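Local atomic coordinates of ABC transporter, substrate binding protein (Polyamine) (Agrobacterium tumefaciens, PDB entry 4EUO), a protein that binds gamma-aminobutyric acid selectively in the periplasm as the substrate-binding component of an ABC transporter, probably handing it over for uptake. Residues E74-S79 with L228-G233. Sequence-based numbering, arbitrary orientation.
Sequences EKLDFS and LVVPKG
Glu74 meets Val230 and Gly233 where the loop that follows helix 61-67 runs beside the chain that continues strand 215-229, a long strand in the mixed sheet of this class D periplasmic binding protein. The backbone of Glu74 uses both of its polar atoms here. Glu74 N donates to Val230 O at 2.8 Å, with an N-H...O angle of 173°, while Glu74 O accepts a hydrogen bond from a water at 2.7 Å. That water in turn accepts from Val230 N at 2.8 Å, so the residue pair is joined once directly and once through solvent.

The Glu74 side chain carries the link two residues beyond Pro231, to Gly233. A bend at its second torsion (chi2 -69°) brings CG over Pro231 O and sends the carboxylate to Gly233, whose N donates to Glu74 OE2 at 2.9 Å. The donor arrives on the anti side of that oxygen and 28° out of the carboxylate plane. The other oxygen, OE1, forms a salt bridge with Lys237 at the start of helix 237-247; Lys232 NZ stays 4.1 Å from Glu74 OE1, near enough to add to the positive field that probably favours the ionised carboxylate.

Beside these polar links the CB of Val230 is directed toward the 74-79 loop, and its two methyls touch different residues of it. CG1 lies against Glu74 CG, and helix 237-247 adds Ile244 against Val230 and Met241 against Leu76. The apolar contact between the segments is made by Leu76 CD2, which rests on Val230 CG2 at 3.8 Å.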
ATOM      1  N   GLU A  74     -16.739   4.006  10.942  1.00 12.49           N
ATOM      2  CA  GLU A  74     -17.748   5.046  10.903  1.00 13.56           C
ATOM      3  C   GLU A  74     -18.003   5.362   9.453  1.00 16.94           C
ATOM      4  O   GLU A  74     -17.063   5.389   8.629  1.00 14.77           O
ATOM      5  CB  GLU A  74     -17.202   6.326  11.525  1.00 14.23           C
ATOM      6  CG  GLU A  74     -16.946   6.252  13.026  1.00 14.81           C
ATOM      7  CD  GLU A  74     -18.160   6.146  13.930  1.00 18.13           C
ATOM      8  OE1 GLU A  74     -19.304   6.297  13.445  1.00 18.26           O
ATOM      9  OE2 GLU A  74     -17.951   5.852  15.128  1.00 17.11           O
ATOM     10  N   LYS A  75     -19.273   5.689   9.117  1.00 15.84           N
ATOM     11  CA  LYS A  75     -19.562   6.175   7.783  1.00 14.95           C
ATOM     12  C   LYS A  75     -18.901   7.540   7.722  1.00 15.57           C
ATOM     13  O   LYS A  75     -18.914   8.303   8.707  1.00 17.24           O
ATOM     14  CB  LYS A  75     -21.084   6.320   7.572  1.00 17.43           C
ATOM     15  CG  LYS A  75     -21.742   5.014   7.169  1.00 24.63           C
ATOM     16  CD  LYS A  75     -23.217   5.190   6.827  1.00 32.50           C
ATOM     17  CE  LYS A  75     -23.899   3.884   6.500  1.00 50.15           C
ATOM     18  NZ  LYS A  75     -23.585   3.420   5.123  1.00 63.81           N
ATOM     19  N   LEU A  76     -18.264   7.862   6.595  1.00 14.27           N
ATOM     20  CA  LEU A  76     -17.612   9.160   6.502  1.00 13.08           C
ATOM     21  C   LEU A  76     -18.638  10.295   6.327  1.00 16.88           C
ATOM     22  O   LEU A  76     -19.691  10.095   5.709  1.00 17.55           O
ATOM     23  CB  LEU A  76     -16.578   9.209   5.361  1.00 13.42           C
ATOM     24  CG  LEU A  76     -15.352   8.288   5.511  1.00 15.47           C
ATOM     25  CD1 LEU A  76     -14.330   8.632   4.448  1.00 15.55           C
ATOM     26  CD2 LEU A  76     -14.690   8.395   6.894  1.00 15.77           C
ATOM     27  N   ASP A  77     -18.296  11.471   6.833  1.00 15.63           N
ATOM     28  CA  ASP A  77     -19.191  12.638   6.724  1.00 17.27           C
ATOM     29  C   ASP A  77     -18.823  13.385   5.445  1.00 18.32           C
ATOM     30  O   ASP A  77     -17.872  14.171   5.426  1.00 16.92           O
ATOM     31  CB  ASP A  77     -19.053  13.552   7.951  1.00 18.61           C
ATOM     32  CG  ASP A  77     -20.033  14.711   7.977  1.00 23.40           C
ATOM     33  OD1 ASP A  77     -20.691  14.956   6.940  1.00 24.81           O
ATOM     34  OD2 ASP A  77     -20.109  15.395   9.018  1.00 26.26           O
ATOM     35  N   PHE A  78     -19.580  13.127   4.369  1.00 16.92           N
ATOM     36  CA  PHE A  78     -19.344  13.789   3.094  1.00 16.50           C
ATOM     37  C   PHE A  78     -19.895  15.226   3.001  1.00 22.01           C
ATOM     38  O   PHE A  78     -19.765  15.864   1.957  1.00 22.51           O
ATOM     39  CB  PHE A  78     -19.719  12.912   1.904  1.00 17.58           C
ATOM     40  CG  PHE A  78     -18.779  11.739   1.741  1.00 17.05           C
ATOM     41  CD1 PHE A  78     -17.501  11.921   1.226  1.00 19.53           C
ATOM     42  CD2 PHE A  78     -19.178  10.458   2.093  1.00 19.00           C
ATOM     43  CE1 PHE A  78     -16.626  10.833   1.080  1.00 19.54           C
ATOM     44  CE2 PHE A  78     -18.312   9.367   1.928  1.00 20.09           C
ATOM     45  CZ  PHE A  78     -17.048   9.567   1.410  1.00 17.91           C
ATOM     46  N   SER A  79     -20.408  15.760   4.112  1.00 22.17           N
ATOM     47  CA  SER A  79     -20.770  17.181   4.154  1.00 21.87           C
ATOM     48  C   SER A  79     -19.500  17.947   4.570  1.00 26.73           C
ATOM     49  O   SER A  79     -19.409  19.160   4.390  1.00 29.28           O
ATOM     50  CB  SER A  79     -21.925  17.436   5.127  1.00 23.65           C
ATOM     51  OG  SER A  79     -21.505  17.442   6.483  1.00 32.95           O
ATOM     52  N   LEU A 228      -8.117   6.092   3.692  1.00  9.39           N
ATOM     53  CA  LEU A 228      -8.248   6.613   5.068  1.00  9.81           C
ATOM     54  C   LEU A 228      -9.629   6.246   5.559  1.00 10.98           C
ATOM     55  O   LEU A 228     -10.626   6.408   4.845  1.00 10.33           O
ATOM     56  CB  LEU A 228      -8.068   8.124   5.134  1.00  9.76           C
ATOM     57  CG  LEU A 228      -6.720   8.620   4.662  1.00 11.03           C
ATOM     58  CD1 LEU A 228      -6.639  10.129   4.777  1.00 12.18           C
ATOM     59  CD2 LEU A 228      -5.539   7.966   5.441  1.00 10.49           C
ATOM     60  N   VAL A 229      -9.665   5.670   6.785  1.00  9.57           N
ATOM     61  CA  VAL A 229     -10.889   5.246   7.449  1.00  9.25           C
ATOM     62  C   VAL A 229     -10.886   5.703   8.889  1.00  9.77           C
ATOM     63  O   VAL A 229      -9.844   6.087   9.432  1.00 10.13           O
ATOM     64  CB  VAL A 229     -11.078   3.720   7.357  1.00 10.57           C
ATOM     65  CG1 VAL A 229     -11.144   3.272   5.905  1.00 10.50           C
ATOM     66  CG2 VAL A 229      -9.972   2.955   8.094  1.00 11.34           C
ATOM     67  N   VAL A 230     -12.087   5.652   9.487  1.00 10.39           N
ATOM     68  CA  VAL A 230     -12.286   6.067  10.872  1.00  9.80           C
ATOM     69  C   VAL A 230     -12.891   4.912  11.632  1.00 10.92           C
ATOM     70  O   VAL A 230     -14.020   4.531  11.363  1.00 11.56           O
ATOM     71  CB  VAL A 230     -13.222   7.292  10.902  1.00 11.50           C
ATOM     72  CG1 VAL A 230     -13.495   7.706  12.356  1.00 12.19           C
ATOM     73  CG2 VAL A 230     -12.634   8.455  10.126  1.00 12.58           C
ATOM     74  N   PRO A 231     -12.149   4.308  12.572  1.00 10.75           N
ATOM     75  CA  PRO A 231     -12.725   3.162  13.297  1.00  9.95           C
ATOM     76  C   PRO A 231     -14.008   3.502  14.059  1.00 12.11           C
ATOM     77  O   PRO A 231     -14.085   4.572  14.676  1.00 12.72           O
ATOM     78  CB  PRO A 231     -11.605   2.726  14.237  1.00 10.83           C
ATOM     79  CG  PRO A 231     -10.354   3.187  13.543  1.00 12.89           C
ATOM     80  CD  PRO A 231     -10.747   4.528  12.934  1.00 10.70           C
ATOM     81  N   LYS A 232     -14.966   2.588  14.040  1.00 11.42           N
ATOM     82  CA  LYS A 232     -16.251   2.764  14.717  1.00 11.50           C
ATOM     83  C   LYS A 232     -16.039   2.881  16.227  1.00 13.12           C
ATOM     84  O   LYS A 232     -15.508   1.966  16.866  1.00 13.14           O
ATOM     85  CB  LYS A 232     -17.135   1.562  14.409  1.00 13.70           C
ATOM     86  CG  LYS A 232     -18.576   1.765  14.951  1.00 19.42           C
ATOM     87  CD  LYS A 232     -19.620   0.989  14.177  1.00 33.83           C
ATOM     88  CE  LYS A 232     -21.024   1.477  14.460  1.00 51.23           C
ATOM     89  NZ  LYS A 232     -21.351   2.712  13.697  1.00 66.62           N
ATOM     90  N   GLY A 233     -16.469   4.019  16.775  1.00 13.18           N
ATOM     91  CA  GLY A 233     -16.307   4.282  18.203  1.00 13.69           C
ATOM     92  C   GLY A 233     -15.233   5.278  18.555  1.00 14.33           C
ATOM     93  O   GLY A 233     -14.964   5.490  19.740  1.00 13.96           O
TER
HETATM   94  O   HOH W   1     -14.413   4.993   8.085  1.00 12.02           O